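Local structure of conserved hypothetical protein (Agrobacterium tumefaciens, 2FEX) at residues P17-A22 and A178-F183. The protein is of unknown function but belongs to the DJ-1/PfpI family of the class I glutamine amidotransferase-like superfamily. Residues are numbered along the deposited sequence; the frame is centred on the assembly and turned at random.
Sequences PALLAA and AELQIF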
loop_
_atom_site.group_PDB
_atom_site.type_symbol
_atom_site.label_atom_id
_atom_site.label_comp_id
_atom_site.label_asym_id
_atom_site.label_seq_id
_atom_site.Cartn_x
_atom_site.Cartn_y
_atom_site.Cartn_z
ATOM N N PRO A 17 4.889 -2.406 2.247
ATOM C CA PRO A 17 4.566 -3.741 2.758
ATOM C C PRO A 17 3.122 -4.138 2.512
ATOM O O PRO A 17 2.686 -5.200 2.977
ATOM C CB PRO A 17 4.810 -3.561 4.261
ATOM C CG PRO A 17 4.272 -2.194 4.544
ATOM C CD PRO A 17 4.575 -1.352 3.240
ATOM N N ALA A 18 2.383 -3.282 1.791
ATOM C CA ALA A 18 0.940 -3.439 1.708
ATOM C C ALA A 18 0.451 -4.651 0.930
ATOM O O ALA A 18 -0.394 -5.449 1.395
ATOM C CB ALA A 18 0.336 -2.125 1.042
ATOM N N LEU A 19 0.958 -4.787 -0.287
ATOM C CA LEU A 19 0.573 -5.944 -1.094
ATOM C C LEU A 19 0.979 -7.286 -0.435
ATOM O O LEU A 19 0.186 -8.224 -0.414
ATOM C CB LEU A 19 1.154 -5.764 -2.496
ATOM C CG LEU A 19 0.771 -6.891 -3.419
ATOM C CD1 LEU A 19 -0.816 -6.968 -3.590
ATOM C CD2 LEU A 19 1.398 -6.559 -4.807
ATOM N N LEU A 20 2.209 -7.344 0.090
ATOM C CA LEU A 20 2.661 -8.559 0.745
ATOM C C LEU A 20 1.747 -8.905 1.917
ATOM O O LEU A 20 1.303 -10.062 2.013
ATOM C CB LEU A 20 4.098 -8.438 1.244
ATOM C CG LEU A 20 4.378 -9.679 2.107
ATOM C CD1 LEU A 20 4.704 -10.867 1.235
ATOM C CD2 LEU A 20 5.403 -9.445 3.217
ATOM N N ALA A 21 1.515 -7.942 2.813
ATOM C CA ALA A 21 0.719 -8.268 3.997
ATOM C C ALA A 21 -0.696 -8.663 3.617
ATOM O O ALA A 21 -1.239 -9.654 4.117
ATOM C CB ALA A 21 0.708 -7.084 4.984
ATOM N N ALA A 22 -1.315 -7.881 2.714
ATOM C CA ALA A 22 -2.723 -8.145 2.382
ATOM C C ALA A 22 -2.889 -9.517 1.710
ATOM O O ALA A 22 -3.827 -10.259 2.031
ATOM C CB ALA A 22 -3.232 -7.043 1.456
ATOM N N ALA A 178 -1.570 -15.644 -9.043
ATOM C CA ALA A 178 -2.803 -15.053 -9.609
ATOM C C ALA A 178 -3.145 -13.688 -8.974
ATOM O O ALA A 178 -3.557 -12.764 -9.665
ATOM C CB ALA A 178 -3.967 -15.987 -9.423
ATOM N N GLU A 179 -3.034 -13.605 -7.659
ATOM C CA GLU A 179 -3.257 -12.356 -6.934
ATOM C C GLU A 179 -2.173 -11.322 -7.262
ATOM O O GLU A 179 -2.432 -10.114 -7.225
ATOM C CB GLU A 179 -3.286 -12.590 -5.410
ATOM C CG GLU A 179 -4.368 -13.576 -4.940
ATOM C CD GLU A 179 -5.800 -13.153 -5.316
ATOM O OE1 GLU A 179 -6.034 -11.973 -5.651
ATOM O OE2 GLU A 179 -6.703 -14.000 -5.264
ATOM N N LEU A 180 -0.953 -11.783 -7.546
ATOM C CA LEU A 180 0.154 -10.822 -7.637
ATOM C C LEU A 180 0.537 -10.440 -9.062
ATOM O O LEU A 180 1.244 -9.453 -9.257
ATOM C CB LEU A 180 1.360 -11.291 -6.845
ATOM C CG LEU A 180 1.231 -11.285 -5.323
ATOM C CD1 LEU A 180 2.588 -11.646 -4.738
ATOM C CD2 LEU A 180 0.858 -9.905 -4.820
ATOM N N GLN A 181 0.066 -11.195 -10.058
ATOM C CA GLN A 181 0.473 -10.953 -11.446
ATOM C C GLN A 181 -0.336 -9.842 -12.134
ATOM O O GLN A 181 -0.010 -9.394 -13.255
ATOM C CB GLN A 181 0.305 -12.222 -12.283
ATOM C CG GLN A 181 -1.147 -12.716 -12.451
ATOM C CD GLN A 181 -1.196 -14.102 -13.154
ATOM O OE1 GLN A 181 -0.156 -14.692 -13.463
ATOM N NE2 GLN A 181 -2.400 -14.616 -13.384
ATOM N N ILE A 182 -1.365 -9.384 -11.442
ATOM C CA ILE A 182 -2.338 -8.468 -12.061
ATOM C C ILE A 182 -1.828 -7.003 -12.179
ATOM O O ILE A 182 -2.455 -6.215 -12.864
ATOM C CB ILE A 182 -3.642 -8.450 -11.229
ATOM C CG1 ILE A 182 -3.384 -7.847 -9.837
ATOM C CG2 ILE A 182 -4.257 -9.886 -11.154
ATOM C CD1 ILE A 182 -4.696 -7.843 -8.947
ATOM N N PHE A 183 -0.748 -6.652 -11.490
ATOM C CA PHE A 183 -0.299 -5.222 -11.401
ATOM C C PHE A 183 0.487 -4.673 -12.566
ATOM O O PHE A 183 0.768 -3.470 -12.635
ATOM C CB PHE A 183 0.465 -5.084 -10.061
ATOM C CG PHE A 183 -0.452 -5.296 -8.896
ATOM C CD1 PHE A 183 -1.343 -4.272 -8.527
ATOM C CD2 PHE A 183 -0.481 -6.525 -8.195
ATOM C CE1 PHE A 183 -2.274 -4.465 -7.445
ATOM C CE2 PHE A 183 -1.404 -6.739 -7.166
ATOM C CZ PHE A 183 -2.314 -5.681 -6.778
#
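The Phe-183 ring meets Leu-19 obliquely: CE2 lies 3.6 Å from Leu-19 CD1 and 3.7 Å from Leu-19 CD2, so both methyls bear on the same ring carbon. One face of the ring carries Ile-182 CG1 from its own segment, 3.5 Å off the ring plane and nearer its periphery, while Leu-180 O approaches the ring rim within its plane. Trp-15 of the second subunit meets this phenylalanine edge-to-face, which places the contact beside the dimer interface. Leu-19 also packs against Leu-180, the two side chains passing alongside each other and pointing opposite ways. Here Leu-180 CD2 does the touching, 3.3 Å from Leu-19 CG and 3.4 Å from Leu-19 CD2, both shorter than a normal methyl contact, which suggests a tight fit. In the DJ-1/PfpI fold, helices flank a central, mostly parallel sheet; helix 18-27 leans on strand 3-7 through Ala-21, and Pro-17 just before the helix touches the same Ile-6. Segment 178-183 starts within helix 174-180 and carries on with helical backbone angles but without its regular bonds, approaching helix 18-27 on the side that Leu-19 faces. With CG anti to the backbone N (chi1 -178°), Leu-19 extends its fork across to the other segment, and the leucine is the sole residue of 17-22 to make the contact. No hydrogen bond joins the segments, and the 146 Å² buried between them comes almost wholly from Leu-19, Leu-180 and Phe-183. Helix 158-168 packs against Leu-180 through Val-163 and Leu-166.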